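Local coordinates for protein Rbam17540 (Bacillus amyloliquefaciens, PDB 2YOY) that binds copper and probably acts as a lytic polysaccharide monooxygenase that cleaves cellulose by oxidation, at residues 11-16 and 28-33; 21-26 and 33-38. All coordinates share one frame; numbering follows the deposited sequence. Where two conformers were deposited one is given.

Contact 1 (11-16 and 28-33)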
# COMPACT_ATOMS: atom_id res chain seq x y z
N ALA A 11 -2.40 -0.81 6.12
CA ALA A 11 -2.16 -2.01 6.85
C ALA A 11 -1.49 -1.73 8.22
O ALA A 11 -1.93 -2.25 9.27
CB ALA A 11 -1.30 -2.95 6.05
N TYR A 12 -0.48 -0.87 8.19
CA TYR A 12 0.17 -0.51 9.43
C TYR A 12 -0.77 0.32 10.36
O TYR A 12 -0.80 0.11 11.59
CB TYR A 12 1.43 0.20 9.06
CG TYR A 12 2.29 0.60 10.26
CD1 TYR A 12 2.48 -0.26 11.33
CD2 TYR A 12 2.88 1.87 10.31
CE1 TYR A 12 3.28 0.14 12.42
CE2 TYR A 12 3.67 2.26 11.37
CZ TYR A 12 3.85 1.41 12.42
OH TYR A 12 4.63 1.83 13.47
N MET A 13 -1.58 1.22 9.77
CA MET A 13 -2.61 1.93 10.50
C MET A 13 -3.53 0.94 11.22
O MET A 13 -3.95 1.17 12.37
CB MET A 13 -3.45 2.84 9.60
CG MET A 13 -4.32 3.92 10.28
SD MET A 13 -3.23 5.27 10.77
CE MET A 13 -3.02 6.18 9.22
N GLY A 14 -3.80 -0.21 10.60
CA GLY A 14 -4.60 -1.29 11.29
C GLY A 14 -3.92 -1.80 12.57
O GLY A 14 -4.56 -1.89 13.65
N ALA A 15 -2.64 -2.10 12.44
CA ALA A 15 -1.81 -2.53 13.58
C ALA A 15 -1.77 -1.47 14.64
O ALA A 15 -1.86 -1.78 15.82
CB ALA A 15 -0.42 -2.88 13.11
N LEU A 16 -1.60 -0.22 14.24
CA LEU A 16 -1.69 0.89 15.21
C LEU A 16 -2.99 0.99 15.90
O LEU A 16 -3.00 1.21 17.12
CB LEU A 16 -1.28 2.23 14.58
CG LEU A 16 0.14 2.34 14.08
CD1 LEU A 16 0.35 3.73 13.50
CD2 LEU A 16 1.20 2.11 15.17
N GLN A 28 -12.80 -5.18 13.17
CA GLN A 28 -14.08 -4.84 12.51
C GLN A 28 -13.87 -3.83 11.38
O GLN A 28 -14.55 -3.87 10.37
CB GLN A 28 -15.12 -4.34 13.52
CG GLN A 28 -15.93 -5.50 14.07
CD GLN A 28 -16.64 -5.21 15.36
OE1 GLN A 28 -16.38 -4.21 16.05
NE2 GLN A 28 -17.54 -6.10 15.72
N LYS A 29 -12.90 -2.95 11.57
CA LYS A 29 -12.62 -1.84 10.65
C LYS A 29 -11.65 -2.30 9.52
O LYS A 29 -11.82 -1.90 8.38
CB LYS A 29 -12.08 -0.65 11.46
CG LYS A 29 -11.67 0.56 10.66
CD LYS A 29 -11.31 1.70 11.60
CE LYS A 29 -10.84 2.92 10.81
NZ LYS A 29 -10.65 4.06 11.75
N TYR A 30 -10.64 -3.11 9.85
CA TYR A 30 -9.57 -3.44 8.92
C TYR A 30 -9.53 -4.92 8.48
O TYR A 30 -8.87 -5.25 7.48
CB TYR A 30 -8.18 -3.17 9.59
CG TYR A 30 -7.87 -1.73 9.87
CD1 TYR A 30 -8.26 -1.11 11.07
CD2 TYR A 30 -7.18 -0.95 8.92
CE1 TYR A 30 -7.97 0.23 11.31
CE2 TYR A 30 -6.89 0.38 9.14
CZ TYR A 30 -7.31 0.97 10.33
OH TYR A 30 -7.03 2.30 10.56
N GLY A 31 -10.18 -5.80 9.25
CA GLY A 31 -9.97 -7.24 9.14
C GLY A 31 -8.69 -7.74 9.76
O GLY A 31 -8.03 -7.02 10.50
N SER A 32 -8.34 -8.99 9.47
CA SER A 32 -7.27 -9.67 10.17
C SER A 32 -5.83 -9.17 9.95
O SER A 32 -4.88 -9.61 10.64
CB SER A 32 -7.32 -11.17 9.83
OG SER A 32 -7.16 -11.38 8.44
N VAL A 33 -5.65 -8.25 9.00
CA VAL A 33 -4.36 -7.64 8.80
C VAL A 33 -3.81 -6.95 10.03
O VAL A 33 -2.62 -6.74 10.10
CB VAL A 33 -4.39 -6.66 7.58
CG1 VAL A 33 -5.19 -5.39 7.89
CG2 VAL A 33 -2.98 -6.33 7.15

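Contact 2 (21-26 and 33-38)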
# COMPACT_ATOMS: atom_id res chain seq x y z
N MET A 21 -7.77 1.00 19.76
CA MET A 21 -9.19 0.62 19.76
C MET A 21 -9.42 -0.82 20.25
O MET A 21 -10.54 -1.21 20.54
CB MET A 21 -9.74 0.79 18.36
CG MET A 21 -9.49 2.18 17.76
SD MET A 21 -10.45 3.55 18.46
CE MET A 21 -9.29 4.29 19.60
N GLY A 22 -8.38 -1.63 20.31
CA GLY A 22 -8.46 -3.02 20.75
C GLY A 22 -8.69 -3.96 19.59
O GLY A 22 -9.02 -3.54 18.47
N TRP A 23 -8.52 -5.25 19.84
CA TRP A 23 -8.47 -6.21 18.79
C TRP A 23 -9.80 -6.26 18.00
O TRP A 23 -9.80 -6.25 16.78
CB TRP A 23 -8.20 -7.60 19.31
CG TRP A 23 -6.89 -8.06 19.18
CD1 TRP A 23 -6.31 -8.53 18.05
CD2 TRP A 23 -5.96 -8.22 20.23
NE1 TRP A 23 -5.04 -8.91 18.30
CE2 TRP A 23 -4.79 -8.72 19.64
CE3 TRP A 23 -5.97 -7.92 21.59
CZ2 TRP A 23 -3.63 -8.96 20.37
CZ3 TRP A 23 -4.81 -8.16 22.32
CH2 TRP A 23 -3.66 -8.68 21.70
N THR A 24 -10.91 -6.37 18.70
CA THR A 24 -12.22 -6.60 18.01
C THR A 24 -12.63 -5.35 17.20
O THR A 24 -13.02 -5.47 16.04
CB THR A 24 -13.30 -7.02 18.96
OG1 THR A 24 -12.99 -8.32 19.50
CG2 THR A 24 -14.70 -7.06 18.31
N ALA A 25 -12.53 -4.17 17.80
CA ALA A 25 -12.96 -2.95 17.10
C ALA A 25 -12.01 -2.68 15.92
O ALA A 25 -12.46 -2.37 14.85
CB ALA A 25 -13.06 -1.76 18.04
N ALA A 26 -10.72 -2.85 16.11
CA ALA A 26 -9.78 -2.69 14.98
C ALA A 26 -10.05 -3.71 13.86
O ALA A 26 -9.98 -3.39 12.69
CB ALA A 26 -8.33 -2.74 15.47
N VAL A 33 -5.65 -8.25 9.00
CA VAL A 33 -4.36 -7.64 8.80
C VAL A 33 -3.81 -6.95 10.03
O VAL A 33 -2.62 -6.74 10.10
CB VAL A 33 -4.39 -6.66 7.58
CG1 VAL A 33 -5.19 -5.39 7.89
CG2 VAL A 33 -2.98 -6.33 7.15
N ILE A 34 -4.67 -6.57 11.01
CA ILE A 34 -4.19 -5.88 12.17
C ILE A 34 -3.04 -6.63 12.90
O ILE A 34 -2.20 -5.98 13.56
CB ILE A 34 -5.33 -5.54 13.15
CG1 ILE A 34 -5.92 -6.83 13.80
CG2 ILE A 34 -6.35 -4.61 12.50
CD1 ILE A 34 -7.02 -6.56 14.80
N ASP A 35 -3.00 -7.96 12.75
CA ASP A 35 -2.02 -8.79 13.42
C ASP A 35 -0.77 -9.00 12.60
O ASP A 35 0.26 -9.37 13.17
CB ASP A 35 -2.63 -10.16 13.76
CG ASP A 35 -3.47 -10.13 15.01
OD1 ASP A 35 -3.42 -9.14 15.76
OD2 ASP A 35 -4.19 -11.12 15.26
N ASN A 36 -0.86 -8.73 11.29
CA ASN A 36 0.19 -9.04 10.34
C ASN A 36 0.22 -8.02 9.22
O ASN A 36 0.01 -8.36 8.03
CB ASN A 36 -0.05 -10.44 9.76
CG ASN A 36 0.11 -11.54 10.81
OD1 ASN A 36 1.19 -11.65 11.44
ND2 ASN A 36 -0.91 -12.34 10.99
N PRO A 37 0.52 -6.77 9.57
CA PRO A 37 0.56 -5.72 8.52
C PRO A 37 1.64 -5.94 7.45
O PRO A 37 1.57 -5.34 6.36
CB PRO A 37 0.81 -4.44 9.33
CG PRO A 37 1.53 -4.94 10.58
CD PRO A 37 0.86 -6.24 10.90
N GLN A 38 2.64 -6.77 7.76
CA GLN A 38 3.70 -7.15 6.82
C GLN A 38 3.32 -8.16 5.75
O GLN A 38 4.15 -8.49 4.91
CB GLN A 38 4.92 -7.72 7.61
CG GLN A 38 4.71 -9.11 8.24
CD GLN A 38 4.09 -9.08 9.64
OE1 GLN A 38 3.52 -8.07 10.06
NE2 GLN A 38 4.21 -10.20 10.37

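Contact 1 (11-16 and 28-33)
Ala11, on helix 10-21, meets Val33 through methyl groups, its CB lying 3.9 Å from Val33 CG2. That branch of Val33 stands anti to the backbone N, while CG1 sits between the backbone N and the carbonyl carbon. Two residues on, Met13 runs obliquely past the phenol end of Tyr30. Met13 CG comes to 3.2 Å from Tyr30 OH, and the same carbon lies 4.2 Å from Tyr30 CZ. The hydroxyl has its polar partner elsewhere, as it is hydrogen-bonded to Glu17, further along helix 10-21. Beyond CG the Met13 chain bends at chi2 and chi3 and leads away from the ring.

Gly14 carries the centre of the contact. Its CA lies 3.3 Å from the centroid of the Tyr30 ring and only 4° off the ring normal, a CH-pi contact over the middle of the face. Gly14 N is over the same ring, 3.5 Å from Tyr30 CE2. A CB on Gly14 would sit only 3.2 Å from Tyr30 CD2, so the lack of a side chain lets the ring lie flat on the backbone. A leucine in place of Tyr30 would probably leave Gly14 CA without its aromatic face and Glu17 without this hydroxyl partner. No hydrogen bond joins the two segments. This is close helix-to-helix packing at a glycine, within the helical insertion after strand 2-6 of the lytic polysaccharide monooxygenase fold.

Contact 2 (21-26 and 33-38)
Trp23 and Asp35 make the one hydrogen bond between the segments. Trp23 NE1 donates to Asp35 OD1 over 3.0 Å, with an angle of 151° at the hydrogen. The oxygen accepts through its syn lone pair, on the side of OD2. It lies near the indole edge but is tilted 15° out of the ring plane. The carboxylate is turned steeply across the indole, the two planes being 76° apart. Asp35 OD1 also forms a salt bridge with Lys18 of helix 10-21.

The apolar part is built on Ile34, which reaches the start of helix 23-30 with two branches. CD1 packs 3.9 Å from Trp23 CD1 and 3.4 Å from the backbone Trp23 O. Ile34 CG1 lies between the backbone N and the carbonyl carbon (chi1 68°), and the chain then runs extended to carry CD1 to the helix. CG2 meets the methyl of Ala26, at 4.0 Å from Ala26 CB.

Ile34 and Ala26 are buried, whereas Trp23 and Asp35 are exposed. The contact is thus apolar on its buried side and polar on its exposed side. The indole N-H and the Lys18 ammonium share one carboxylate oxygen, which would probably favour the charged form of Asp35.

Contacts 1 and 2 are neighbours, with centres about 4 Å apart. Their segments alternate along the chain, and Val33 belongs to both. Helix 23-30 serves contact 1 with its C-terminal end and contact 2 with its N-terminal end. Between the contacts, Gly14 O lies 3.5 Å from Ile34 CG2, and Ala15 CB lies 3.8 Å from Pro37 CG. Segment 33-38 thus packs on helix 10-21 here and on helix 23-30 in contact 2. The copper(I) ion, bound by His1 and His98, is about 13 Å from the side chain of Val33, so contact 1 does not line the metal site. Further along segment 33-38, Gln38 touches the copper ligand His1, so this loop reaches a residue of the copper site.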